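Local atomic coordinates of kappa-carrageenase (Pseudoalteromonas carrageenovora, PDB entry 1DYP), a protein that hydrolyses internal beta-1,4 linkages between D-galactose 4-sulfate and 3,6-anhydro-D-galactose in kappa-carrageenan, the piece here being its catalytic domain. Residues F68-C72 against K241-Y246; F110-S114 against Q231-H237; D139-L143 against D153-H157; N180-F186 against V208-G214. The protein carries 1 engineered substitution. One frame throughout, in Å; residues are numbered along the deposited sequence.

The four contacts illustrate how a glycoside hydrolase family 16 domain assembles a tunnel-shaped active site from segments far apart in sequence. Contact 3 holds the active-site residue Asp139 and the proton donor Glu142, and lies nearest the centre of the chain. Contact 2 has its centre about 15 Å away and supplies Arg234, whose NH2 makes a long, weak ion pair with Glu142 OE2 at 3.5 Å. Contact 1, about 17 Å from contact 2 between centres, reaches it through Phe245 CE2, 3.6 Å from Arg234 NH1. Contact 4, its centre about 11 Å from that of contact 3, touches it where Asn180 ND2 lies 2.9 Å from His154 O.

Contact 1 (F68-C72 against K241-Y246); sequences FWDGC and KCNQFY
Tyr246 reaches from the segment 241-246 to the corner where residues 68-72 leave their strand, and its side chain can be followed outward. Beyond CB, with CG anti to the carbonyl carbon (chi1 -81°), the ring swings between Phe68 and Cys72. On one flank CD2 and CE2 meet the rim of Phe68, and Tyr246 CE2 lies 3.8 Å from Phe68 CE2; the rings form an offset edge-to-face pair, the Phe68 edge turned to the Tyr246 face and the planes 76° apart. On the other flank CE1 comes within 3.8 Å of Cys72 SG, an oblique sulfur-aromatic contact. At the tip, OH gives its proton to Asp70 OD1 at 2.5 Å, on the anti side of the carboxylate, and accepts the nearly straight bond of Cys72 N at 3.0 Å, so two bonds fix the hydroxyl. Asp70 OD2 is held in turn by Asn73 and Gln75.

The ring thus stands beside a disulfide, Cys72 SG to Cys242 SG at 2.0 Å, which ties the tip of the two-residue beta hairpin 238-241/244-247 to the end of strand 54-70 of the family 16 jelly-roll sandwich.

Gln244, on the same hairpin, presents its amide to two backbone groups. NE2 donates to Trp69 O at 2.9 Å, in the carbonyl plane, while Gly71 N reaches OE1 at 2.8 Å from above the plane of the amide carbonyl. A side chain at Gly71 would collide with that oxygen. Lys241 CE rests over the centre of one Tyr246 face, and Gln244 NE2 sits above the opposite face, toward the rim.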
loop_
_atom_site.group_PDB
_atom_site.type_symbol
_atom_site.label_atom_id
_atom_site.label_comp_id
_atom_site.label_asym_id
_atom_site.label_seq_id
_atom_site.Cartn_x
_atom_site.Cartn_y
_atom_site.Cartn_z
ATOM N N PHE A 68 12.120 -8.795 -15.618
ATOM C CA PHE A 68 12.392 -8.391 -14.247
ATOM C C PHE A 68 13.547 -7.402 -14.188
ATOM O O PHE A 68 14.579 -7.609 -14.823
ATOM C CB PHE A 68 12.736 -9.648 -13.449
ATOM C CG PHE A 68 13.137 -9.396 -12.025
ATOM C CD1 PHE A 68 12.177 -9.138 -11.053
ATOM C CD2 PHE A 68 14.474 -9.469 -11.647
ATOM C CE1 PHE A 68 12.541 -8.963 -9.719
ATOM C CE2 PHE A 68 14.849 -9.294 -10.312
ATOM C CZ PHE A 68 13.875 -9.042 -9.348
ATOM N N TRP A 69 13.365 -6.322 -13.436
ATOM C CA TRP A 69 14.427 -5.338 -13.290
ATOM C C TRP A 69 15.354 -5.782 -12.165
ATOM O O TRP A 69 14.948 -5.872 -11.006
ATOM C CB TRP A 69 13.860 -3.955 -12.969
ATOM C CG TRP A 69 14.925 -2.945 -12.624
ATOM C CD1 TRP A 69 15.102 -2.320 -11.425
ATOM C CD2 TRP A 69 15.959 -2.454 -13.488
ATOM N NE1 TRP A 69 16.178 -1.467 -11.487
ATOM C CE2 TRP A 69 16.723 -1.530 -12.742
ATOM C CE3 TRP A 69 16.313 -2.704 -14.820
ATOM C CZ2 TRP A 69 17.822 -0.853 -13.285
ATOM C CZ3 TRP A 69 17.407 -2.031 -15.361
ATOM C CH2 TRP A 69 18.147 -1.115 -14.591
ATOM N N ASP A 70 16.594 -6.072 -12.535
ATOM C CA ASP A 70 17.628 -6.496 -11.601
ATOM C C ASP A 70 18.427 -5.240 -11.254
ATOM O O ASP A 70 19.484 -4.973 -11.833
ATOM C CB ASP A 70 18.505 -7.549 -12.287
ATOM C CG ASP A 70 19.673 -8.003 -11.437
ATOM O OD1 ASP A 70 19.783 -7.593 -10.261
ATOM O OD2 ASP A 70 20.486 -8.786 -11.968
ATOM N N GLY A 71 17.893 -4.468 -10.314
ATOM C CA GLY A 71 18.523 -3.229 -9.892
ATOM C C GLY A 71 19.966 -3.343 -9.453
ATOM O O GLY A 71 20.782 -2.475 -9.758
ATOM N N CYS A 72 20.291 -4.405 -8.727
ATOM C CA CYS A 72 21.655 -4.594 -8.263
ATOM C C CYS A 72 22.635 -4.565 -9.430
ATOM O O CYS A 72 23.732 -4.016 -9.322
ATOM C CB CYS A 72 21.786 -5.925 -7.529
ATOM S SG CYS A 72 20.968 -6.002 -5.904
ATOM N N LYS A 241 17.428 -6.064 -1.387
ATOM C CA LYS A 241 18.731 -5.483 -1.662
ATOM C C LYS A 241 18.621 -4.525 -2.840
ATOM O O LYS A 241 17.743 -4.674 -3.690
ATOM C CB LYS A 241 19.741 -6.592 -1.978
ATOM C CG LYS A 241 19.296 -7.548 -3.083
ATOM C CD LYS A 241 20.382 -8.570 -3.380
ATOM C CE LYS A 241 19.998 -9.482 -4.537
ATOM N NZ LYS A 241 21.116 -10.411 -4.879
ATOM N N CYS A 242 19.515 -3.545 -2.882
ATOM C CA CYS A 242 19.530 -2.550 -3.950
ATOM C C CYS A 242 18.150 -1.922 -4.134
ATOM O O CYS A 242 17.679 -1.725 -5.254
ATOM C CB CYS A 242 20.022 -3.184 -5.258
ATOM S SG CYS A 242 21.473 -4.259 -4.993
ATOM N N ASN A 243 17.514 -1.631 -3.003
ATOM C CA ASN A 243 16.205 -0.990 -2.952
ATOM C C ASN A 243 15.058 -1.708 -3.654
ATOM O O ASN A 243 14.148 -1.068 -4.188
ATOM C CB ASN A 243 16.327 0.442 -3.478
ATOM C CG ASN A 243 17.267 1.285 -2.636
ATOM O OD1 ASN A 243 17.123 1.356 -1.414
ATOM N ND2 ASN A 243 18.233 1.926 -3.282
ATOM N N GLN A 244 15.089 -3.036 -3.636
ATOM C CA GLN A 244 14.032 -3.818 -4.266
ATOM C C GLN A 244 14.027 -5.243 -3.743
ATOM O O GLN A 244 14.980 -5.685 -3.101
ATOM C CB GLN A 244 14.233 -3.864 -5.778
ATOM C CG GLN A 244 15.410 -4.743 -6.181
ATOM C CD GLN A 244 15.495 -4.978 -7.670
ATOM O OE1 GLN A 244 15.890 -4.097 -8.427
ATOM N NE2 GLN A 244 15.115 -6.178 -8.102
ATOM N N PHE A 245 12.948 -5.962 -4.032
ATOM C CA PHE A 245 12.831 -7.349 -3.618
ATOM C C PHE A 245 13.404 -8.272 -4.677
ATOM O O PHE A 245 13.445 -7.942 -5.865
ATOM C CB PHE A 245 11.365 -7.740 -3.403
ATOM C CG PHE A 245 10.769 -7.217 -2.130
ATOM C CD1 PHE A 245 11.237 -7.651 -0.896
ATOM C CD2 PHE A 245 9.721 -6.301 -2.168
ATOM C CE1 PHE A 245 10.669 -7.183 0.288
ATOM C CE2 PHE A 245 9.146 -5.824 -0.991
ATOM C CZ PHE A 245 9.622 -6.267 0.240
ATOM N N TYR A 246 13.852 -9.431 -4.215
ATOM C CA TYR A 246 14.374 -10.488 -5.060
ATOM C C TYR A 246 13.751 -11.744 -4.472
ATOM O O TYR A 246 13.422 -11.783 -3.287
ATOM C CB TYR A 246 15.897 -10.583 -4.973
ATOM C CG TYR A 246 16.626 -9.569 -5.823
ATOM C CD1 TYR A 246 16.808 -8.263 -5.380
ATOM C CD2 TYR A 246 17.118 -9.917 -7.082
ATOM C CE1 TYR A 246 17.464 -7.323 -6.170
ATOM C CE2 TYR A 246 17.774 -8.986 -7.882
ATOM C CZ TYR A 246 17.944 -7.691 -7.418
ATOM O OH TYR A 246 18.601 -6.768 -8.198
#

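Contact 2 (F110-S114 against Q231-H237); sequences FPGVS and QGLRAPH
Pro111, entered through a cis peptide bond, sets its CG 3.8 Å from CD of Pro236, a second cis proline, the two side chains crossing at about a right angle. Its carbonyl is linked across the contact by a water that lies 2.7 Å from both Pro111 O and His237 NE2, at the edge of the imidazole ring; His237 ND1 is bound to Asn250 O.

Gly112 follows with a phi of 148°, where a side chain would be jammed against the preceding carbonyl. Its O accepts Arg234 N at 2.9 Å, the donor standing above the carbonyl plane, and Leu233 CD1 leans on the same oxygen. Val113, in a non-hydrogen-bonded pair with Leu233, has CB 3.9 Å from CG of Gln231, whose amide nitrogen goes on to Thr59.

Ser114 closes a hydrogen-bonded antiparallel pair: its N donates to Gly232 O at 2.8 Å, and Gly232 N answers to Ser114 O. Ser114 CB lies over one face of the Arg234 guanidinium while OG turns to Leu143 O. Arg234, bent at chi2 (-68°), curls back toward the end of strand 225-233, so that NH1 meets Leu233 O at 2.9 Å, in the guanidinium plane, while NE is taken by Gln145. A lysine in its place lacks the flat forked head and would probably leave Leu233 O or Gln145 without its mate. Arg234 matters for substrate recognition and makes a long, weak ion pair with the proton donor Glu142.

Strands 113-120 and 225-233 are antiparallel neighbours; 225-233 also pairs with 75-95, and 113-120 with 133-139, while Val113 and Gln231 touch strand 258-270.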
loop_
_atom_site.group_PDB
_atom_site.type_symbol
_atom_site.label_atom_id
_atom_site.label_comp_id
_atom_site.label_asym_id
_atom_site.label_seq_id
_atom_site.Cartn_x
_atom_site.Cartn_y
_atom_site.Cartn_z
ATOM N N PHE A 110 1.294 -16.204 7.980
ATOM C CA PHE A 110 2.335 -15.316 8.480
ATOM C C PHE A 110 3.485 -16.147 9.029
ATOM O O PHE A 110 3.271 -17.059 9.826
ATOM C CB PHE A 110 1.820 -14.414 9.600
ATOM C CG PHE A 110 2.898 -13.574 10.230
ATOM C CD1 PHE A 110 3.392 -12.447 9.578
ATOM C CD2 PHE A 110 3.453 -13.934 11.458
ATOM C CE1 PHE A 110 4.422 -11.690 10.135
ATOM C CE2 PHE A 110 4.488 -13.185 12.025
ATOM C CZ PHE A 110 4.973 -12.060 11.360
ATOM N N PRO A 111 4.724 -15.829 8.631
ATOM C CA PRO A 111 5.086 -14.746 7.710
ATOM C C PRO A 111 5.007 -15.164 6.247
ATOM O O PRO A 111 4.905 -16.353 5.933
ATOM C CB PRO A 111 6.512 -14.415 8.127
ATOM C CG PRO A 111 7.058 -15.776 8.467
ATOM C CD PRO A 111 5.927 -16.406 9.259
ATOM N N GLY A 112 5.049 -14.177 5.357
ATOM C CA GLY A 112 5.010 -14.478 3.938
ATOM C C GLY A 112 4.329 -13.440 3.068
ATOM O O GLY A 112 4.700 -13.276 1.906
ATOM N N VAL A 113 3.331 -12.747 3.610
ATOM C CA VAL A 113 2.617 -11.731 2.836
ATOM C C VAL A 113 2.310 -10.489 3.650
ATOM O O VAL A 113 2.235 -10.533 4.882
ATOM C CB VAL A 113 1.277 -12.263 2.271
ATOM C CG1 VAL A 113 1.537 -13.452 1.353
ATOM C CG2 VAL A 113 0.338 -12.648 3.406
ATOM N N SER A 114 2.113 -9.379 2.946
ATOM C CA SER A 114 1.815 -8.114 3.588
ATOM C C SER A 114 0.647 -7.357 2.970
ATOM O O SER A 114 0.777 -6.759 1.894
ATOM C CB SER A 114 3.049 -7.210 3.577
ATOM O OG SER A 114 2.749 -5.941 4.141
ATOM N N GLN A 231 -1.672 -6.861 -1.903
ATOM C CA GLN A 231 -0.987 -7.761 -0.994
ATOM C C GLN A 231 0.348 -8.141 -1.614
ATOM O O GLN A 231 0.403 -8.693 -2.713
ATOM C CB GLN A 231 -1.834 -9.004 -0.725
ATOM C CG GLN A 231 -1.203 -9.946 0.280
ATOM C CD GLN A 231 -2.210 -10.882 0.903
ATOM O OE1 GLN A 231 -2.931 -10.507 1.831
ATOM N NE2 GLN A 231 -2.276 -12.104 0.392
ATOM N N GLY A 232 1.426 -7.820 -0.910
ATOM C CA GLY A 232 2.748 -8.126 -1.420
ATOM C C GLY A 232 3.372 -9.342 -0.768
ATOM O O GLY A 232 2.891 -9.832 0.250
ATOM N N LEU A 233 4.456 -9.821 -1.363
ATOM C CA LEU A 233 5.177 -10.982 -0.859
ATOM C C LEU A 233 6.288 -10.505 0.076
ATOM O O LEU A 233 6.852 -9.421 -0.117
ATOM C CB LEU A 233 5.772 -11.764 -2.034
ATOM C CG LEU A 233 6.171 -13.220 -1.805
ATOM C CD1 LEU A 233 4.931 -14.078 -1.532
ATOM C CD2 LEU A 233 6.905 -13.726 -3.043
ATOM N N ARG A 234 6.606 -11.317 1.080
ATOM C CA ARG A 234 7.639 -10.975 2.053
ATOM C C ARG A 234 8.419 -12.211 2.480
ATOM O O ARG A 234 8.146 -13.321 2.020
ATOM C CB ARG A 234 7.001 -10.337 3.295
ATOM C CG ARG A 234 6.278 -9.020 3.037
ATOM C CD ARG A 234 7.257 -7.911 2.669
ATOM N NE ARG A 234 6.625 -6.591 2.627
ATOM C CZ ARG A 234 6.030 -6.070 1.559
ATOM N NH1 ARG A 234 5.977 -6.754 0.424
ATOM N NH2 ARG A 234 5.501 -4.854 1.626
ATOM N N ALA A 235 9.399 -12.008 3.354
ATOM C CA ALA A 235 10.192 -13.111 3.874
ATOM C C ALA A 235 9.182 -14.091 4.469
ATOM O O ALA A 235 8.181 -13.679 5.053
ATOM C CB ALA A 235 11.144 -12.602 4.953
ATOM N N PRO A 236 9.460 -15.398 4.393
ATOM C CA PRO A 236 10.630 -16.086 3.837
ATOM C C PRO A 236 10.698 -16.293 2.323
ATOM O O PRO A 236 11.503 -17.098 1.856
ATOM C CB PRO A 236 10.599 -17.416 4.568
ATOM C CG PRO A 236 9.121 -17.711 4.591
ATOM C CD PRO A 236 8.514 -16.370 4.979
ATOM N N HIS A 237 9.882 -15.572 1.562
ATOM C CA HIS A 237 9.865 -15.749 0.112
ATOM C C HIS A 237 10.574 -14.649 -0.653
ATOM O O HIS A 237 10.546 -14.621 -1.884
ATOM C CB HIS A 237 8.419 -15.847 -0.358
ATOM C CG HIS A 237 7.616 -16.834 0.424
ATOM N ND1 HIS A 237 7.927 -18.176 0.460
ATOM C CD2 HIS A 237 6.549 -16.670 1.241
ATOM C CE1 HIS A 237 7.086 -18.798 1.266
ATOM N NE2 HIS A 237 6.241 -17.907 1.754
HETATM O O HOH W 1 4.359 -17.758 3.638
#

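Contact 3 (D139-L143 against D153-H157); sequences DVVEL and DHDLH
Asp139 and His157 meet at a right angle, the carboxylate plane turned 88° from the imidazole plane. Asp139 OD2 lies at the ring edge, 2.7 Å from His157 ND1, but the bond is strongly bent and weak; the other ring nitrogen, NE2, is a ligand of a cadmium ion.

Glu142 and Asp155 are crossed in the same way, their carboxylates 84° apart and their nearest oxygens, Glu142 OE1 and Asp155 OD2, separated by 4.1 Å. A water lies between them, donating to Glu142 OE1 at 2.5 Å and to Asp155 OD2 at 2.7 Å. A second water also donates to OE1 and accepts from Asp155 N, so two waters hold one oxygen of the proton donor. His179 takes Asp155 OD1.

Val141 and His154, by contrast, lie side by side and point the same way, with Val141 CG2 3.5 Å from His154 CE1. With CG anti to the carbonyl carbon (chi1 -50°), His154 carries ND1 to Val140 O, donating at 2.9 Å in the planes of both ring and carbonyl, and Ser152 OG binds NE2. A phenylalanine here would keep the ring against Val141 but is likely to leave Val140 O and Ser152 OG without their partner.

That carbonyl sits in a classic beta bulge, Val140 and Val141 both facing Phe117, the bulge of the family's E-x-D-x-x-E motif that holds Glu137, Asp139 and Glu142. Beyond it, Glu142 and Asp153 make a single antiparallel bridge. Strand 113-120 flanks the motif on one side and strand 151-162 on the other, while Val141 packs on strand 193-199 and Leu156 on strand 203-208.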
loop_
_atom_site.group_PDB
_atom_site.type_symbol
_atom_site.label_atom_id
_atom_site.label_comp_id
_atom_site.label_asym_id
_atom_site.label_seq_id
_atom_site.Cartn_x
_atom_site.Cartn_y
_atom_site.Cartn_z
ATOM N N ASP A 139 1.726 5.259 2.932
ATOM C CA ASP A 139 1.274 3.917 3.261
ATOM C C ASP A 139 0.371 4.009 4.480
ATOM O O ASP A 139 0.842 4.234 5.594
ATOM C CB ASP A 139 2.489 3.040 3.534
ATOM C CG ASP A 139 3.479 3.084 2.395
ATOM O OD1 ASP A 139 3.128 2.608 1.295
ATOM O OD2 ASP A 139 4.591 3.617 2.591
ATOM N N VAL A 140 -0.934 3.852 4.266
ATOM C CA VAL A 140 -1.882 3.941 5.373
ATOM C C VAL A 140 -1.545 2.843 6.366
ATOM O O VAL A 140 -1.508 3.066 7.575
ATOM C CB VAL A 140 -3.326 3.796 4.881
ATOM C CG1 VAL A 140 -4.289 3.982 6.049
ATOM C CG2 VAL A 140 -3.601 4.827 3.795
ATOM N N VAL A 141 -1.303 1.649 5.843
ATOM C CA VAL A 141 -0.898 0.531 6.675
ATOM C C VAL A 141 -0.294 -0.576 5.831
ATOM O O VAL A 141 -0.690 -0.799 4.688
ATOM C CB VAL A 141 -2.075 -0.072 7.499
ATOM C CG1 VAL A 141 -3.103 -0.720 6.577
ATOM C CG2 VAL A 141 -1.531 -1.101 8.482
ATOM N N GLU A 142 0.709 -1.228 6.401
ATOM C CA GLU A 142 1.352 -2.374 5.790
ATOM C C GLU A 142 1.361 -3.356 6.942
ATOM O O GLU A 142 2.028 -3.146 7.954
ATOM C CB GLU A 142 2.763 -2.039 5.323
ATOM C CG GLU A 142 2.770 -1.410 3.945
ATOM C CD GLU A 142 4.133 -0.921 3.543
ATOM O OE1 GLU A 142 4.583 0.096 4.110
ATOM O OE2 GLU A 142 4.758 -1.555 2.670
ATOM N N LEU A 143 0.575 -4.414 6.797
ATOM C CA LEU A 143 0.457 -5.418 7.835
ATOM C C LEU A 143 1.402 -6.590 7.671
ATOM O O LEU A 143 1.910 -6.864 6.583
ATOM C CB LEU A 143 -0.975 -5.959 7.872
ATOM C CG LEU A 143 -2.089 -4.988 8.255
ATOM C CD1 LEU A 143 -3.445 -5.645 8.021
ATOM C CD2 LEU A 143 -1.929 -4.583 9.712
ATOM N N ASP A 153 3.064 -1.315 10.148
ATOM C CA ASP A 153 3.805 -0.157 9.665
ATOM C C ASP A 153 2.867 0.854 9.007
ATOM O O ASP A 153 1.933 0.491 8.301
ATOM C CB ASP A 153 4.877 -0.592 8.675
ATOM C CG ASP A 153 5.899 -1.491 9.309
ATOM O OD1 ASP A 153 6.491 -1.086 10.331
ATOM O OD2 ASP A 153 6.106 -2.598 8.787
ATOM N N HIS A 154 3.118 2.133 9.255
ATOM C CA HIS A 154 2.312 3.229 8.713
ATOM C C HIS A 154 3.400 4.180 8.263
ATOM O O HIS A 154 3.755 5.130 8.960
ATOM C CB HIS A 154 1.456 3.787 9.848
ATOM C CG HIS A 154 0.708 2.724 10.597
ATOM N ND1 HIS A 154 -0.530 2.265 10.205
ATOM C CD2 HIS A 154 1.056 1.971 11.668
ATOM C CE1 HIS A 154 -0.913 1.274 10.994
ATOM N NE2 HIS A 154 0.036 1.076 11.888
ATOM N N ASP A 155 3.950 3.874 7.091
ATOM C CA ASP A 155 5.079 4.611 6.542
ATOM C C ASP A 155 4.868 5.571 5.369
ATOM O O ASP A 155 3.756 5.762 4.853
ATOM C CB ASP A 155 6.151 3.605 6.130
ATOM C CG ASP A 155 6.603 2.739 7.276
ATOM O OD1 ASP A 155 6.536 3.220 8.427
ATOM O OD2 ASP A 155 7.028 1.591 7.037
ATOM N N LEU A 156 5.984 6.157 4.947
ATOM C CA LEU A 156 6.045 7.096 3.833
ATOM C C LEU A 156 7.286 6.793 2.998
ATOM O O LEU A 156 8.326 6.411 3.532
ATOM C CB LEU A 156 6.156 8.527 4.351
ATOM C CG LEU A 156 5.026 9.087 5.213
ATOM C CD1 LEU A 156 5.448 10.443 5.754
ATOM C CD2 LEU A 156 3.749 9.206 4.391
ATOM N N HIS A 157 7.159 6.960 1.685
ATOM C CA HIS A 157 8.268 6.760 0.760
ATOM C C HIS A 157 8.244 7.952 -0.185
ATOM O O HIS A 157 7.179 8.491 -0.477
ATOM C CB HIS A 157 8.096 5.487 -0.071
ATOM C CG HIS A 157 8.147 4.222 0.727
ATOM N ND1 HIS A 157 7.132 3.830 1.573
ATOM C CD2 HIS A 157 9.082 3.243 0.783
ATOM C CE1 HIS A 157 7.438 2.663 2.113
ATOM N NE2 HIS A 157 8.617 2.286 1.649
HETATM O O HOH W 2 3.337 1.345 6.039
HETATM O O HOH W 3 6.962 0.308 4.697
#

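Contact 4 (N180-F186 against V208-G214); sequences NGYHLPF and VDGEIVG
Tyr182 and Val213 make a CH-pi contact: Val213 CG1 sits over the middle of the ring, 3.4 Å from its centroid and 9° off the normal. The Tyr182 side chain, with CG anti to the backbone N (chi1 -179°), extends across the branched valine at about a right angle.

Apolar contacts gather round Val208, whose CG1 touches Leu184 CD2 at 3.8 Å and, in the plane of the Phe186 ring, Phe186 CZ at 3.7 Å. The same ring brings CE2 to 3.2 Å from Asp209 OD2, an oxygen that accepts from His193. Asn180 lays its amide against Gly214 CA, where any CB would collide, and spends ND2 on His154 O.

Polar links run through water. One donates to Gly181 O at 2.6 Å and to Val213 O at 2.8 Å; another joins Tyr182 OH to Val208 O, donating to the latter at 2.9 Å.

The second segment is the turn and outgoing strand of a two-residue beta hairpin, 203-208 with 211-217, closed by a type I' turn from Val208 to Glu211 and followed by a classic bulge in which Val213 and Gly214 both face Trp206. Strand 181-183 pairs instead with 151-162, so side chains and water bring separate strand pairs together, as between the layers of a family 16 beta-sandwich.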
loop_
_atom_site.group_PDB
_atom_site.type_symbol
_atom_site.label_atom_id
_atom_site.label_comp_id
_atom_site.label_asym_id
_atom_site.label_seq_id
_atom_site.Cartn_x
_atom_site.Cartn_y
_atom_site.Cartn_z
ATOM N N ASN A 180 6.465 5.046 11.006
ATOM C CA ASN A 180 5.583 5.004 12.167
ATOM C C ASN A 180 5.362 3.523 12.417
ATOM O O ASN A 180 4.617 2.876 11.683
ATOM C CB ASN A 180 4.219 5.650 11.898
ATOM C CG ASN A 180 4.292 7.146 11.715
ATOM O OD1 ASN A 180 4.566 7.899 12.654
ATOM N ND2 ASN A 180 4.037 7.592 10.495
ATOM N N GLY A 181 6.027 2.985 13.432
ATOM C CA GLY A 181 5.868 1.581 13.765
ATOM C C GLY A 181 4.841 1.492 14.872
ATOM O O GLY A 181 4.793 2.359 15.743
ATOM N N TYR A 182 4.021 0.449 14.855
ATOM C CA TYR A 182 2.982 0.313 15.866
ATOM C C TYR A 182 2.751 -1.129 16.282
ATOM O O TYR A 182 2.782 -2.042 15.456
ATOM C CB TYR A 182 1.678 0.897 15.318
ATOM C CG TYR A 182 0.495 0.865 16.262
ATOM C CD1 TYR A 182 0.505 1.591 17.453
ATOM C CD2 TYR A 182 -0.668 0.172 15.925
ATOM C CE1 TYR A 182 -0.614 1.634 18.280
ATOM C CE2 TYR A 182 -1.795 0.209 16.746
ATOM C CZ TYR A 182 -1.762 0.945 17.919
ATOM O OH TYR A 182 -2.886 1.017 18.708
ATOM N N HIS A 183 2.529 -1.329 17.574
ATOM C CA HIS A 183 2.242 -2.656 18.082
ATOM C C HIS A 183 0.726 -2.711 18.233
ATOM O O HIS A 183 0.152 -2.075 19.118
ATOM C CB HIS A 183 2.930 -2.887 19.429
ATOM C CG HIS A 183 2.682 -4.248 19.996
ATOM N ND1 HIS A 183 1.591 -4.537 20.785
ATOM C CD2 HIS A 183 3.350 -5.413 19.832
ATOM C CE1 HIS A 183 1.595 -5.825 21.081
ATOM N NE2 HIS A 183 2.651 -6.379 20.515
ATOM N N LEU A 184 0.083 -3.459 17.346
ATOM C CA LEU A 184 -1.369 -3.583 17.361
ATOM C C LEU A 184 -1.874 -4.253 18.632
ATOM O O LEU A 184 -1.250 -5.178 19.151
ATOM C CB LEU A 184 -1.837 -4.393 16.150
ATOM C CG LEU A 184 -1.515 -3.833 14.761
ATOM C CD1 LEU A 184 -1.711 -4.917 13.704
ATOM C CD2 LEU A 184 -2.404 -2.636 14.479
ATOM N N PRO A 185 -3.013 -3.781 19.159
ATOM C CA PRO A 185 -3.577 -4.372 20.374
ATOM C C PRO A 185 -4.467 -5.565 20.028
ATOM O O PRO A 185 -5.318 -5.977 20.819
ATOM C CB PRO A 185 -4.361 -3.213 20.980
ATOM C CG PRO A 185 -4.875 -2.507 19.773
ATOM C CD PRO A 185 -3.659 -2.490 18.856
ATOM N N PHE A 186 -4.246 -6.122 18.842
ATOM C CA PHE A 186 -5.020 -7.257 18.355
ATOM C C PHE A 186 -4.267 -7.937 17.218
ATOM O O PHE A 186 -3.290 -7.394 16.699
ATOM C CB PHE A 186 -6.383 -6.769 17.847
ATOM C CG PHE A 186 -6.290 -5.692 16.792
ATOM C CD1 PHE A 186 -5.991 -6.015 15.471
ATOM C CD2 PHE A 186 -6.477 -4.351 17.125
ATOM C CE1 PHE A 186 -5.878 -5.022 14.497
ATOM C CE2 PHE A 186 -6.366 -3.350 16.157
ATOM C CZ PHE A 186 -6.067 -3.686 14.840
ATOM N N VAL A 208 -5.735 3.583 13.607
ATOM C CA VAL A 208 -6.029 2.155 13.625
ATOM C C VAL A 208 -7.154 2.004 14.643
ATOM O O VAL A 208 -6.974 2.290 15.825
ATOM C CB VAL A 208 -4.823 1.302 14.056
ATOM C CG1 VAL A 208 -5.242 -0.163 14.168
ATOM C CG2 VAL A 208 -3.703 1.428 13.034
ATOM N N ASP A 209 -8.317 1.571 14.172
ATOM C CA ASP A 209 -9.480 1.416 15.037
ATOM C C ASP A 209 -9.733 2.681 15.863
ATOM O O ASP A 209 -10.034 2.613 17.058
ATOM C CB ASP A 209 -9.325 0.196 15.954
ATOM C CG ASP A 209 -9.583 -1.121 15.229
ATOM O OD1 ASP A 209 -10.110 -1.094 14.099
ATOM O OD2 ASP A 209 -9.273 -2.190 15.796
ATOM N N GLY A 210 -9.593 3.835 15.214
ATOM C CA GLY A 210 -9.846 5.106 15.872
ATOM C C GLY A 210 -8.701 5.746 16.630
ATOM O O GLY A 210 -8.751 6.939 16.927
ATOM N N GLU A 211 -7.674 4.967 16.949
ATOM C CA GLU A 211 -6.524 5.479 17.688
ATOM C C GLU A 211 -5.455 6.040 16.763
ATOM O O GLU A 211 -5.194 5.481 15.702
ATOM C CB GLU A 211 -5.921 4.362 18.539
ATOM C CG GLU A 211 -6.861 3.844 19.608
ATOM C CD GLU A 211 -7.163 4.899 20.649
ATOM O OE1 GLU A 211 -6.230 5.285 21.379
ATOM O OE2 GLU A 211 -8.325 5.351 20.726
ATOM N N ILE A 212 -4.840 7.150 17.160
ATOM C CA ILE A 212 -3.780 7.744 16.352
ATOM C C ILE A 212 -2.510 6.935 16.590
ATOM O O ILE A 212 -2.047 6.811 17.727
ATOM C CB ILE A 212 -3.534 9.223 16.731
ATOM C CG1 ILE A 212 -4.766 10.061 16.378
ATOM C CG2 ILE A 212 -2.296 9.751 16.001
ATOM C CD1 ILE A 212 -4.649 11.532 16.747
ATOM N N VAL A 213 -1.955 6.374 15.520
ATOM C CA VAL A 213 -0.755 5.551 15.631
ATOM C C VAL A 213 0.440 6.153 14.914
ATOM O O VAL A 213 1.532 5.588 14.921
ATOM C CB VAL A 213 -1.002 4.134 15.067
ATOM C CG1 VAL A 213 -2.219 3.521 15.733
ATOM C CG2 VAL A 213 -1.193 4.190 13.561
ATOM N N GLY A 214 0.229 7.299 14.285
ATOM C CA GLY A 214 1.323 7.937 13.590
ATOM C C GLY A 214 1.005 9.355 13.176
ATOM O O GLY A 214 -0.154 9.717 12.983
HETATM O O HOH W 4 4.236 4.898 15.257
HETATM O O HOH W 5 -5.523 0.624 17.738
#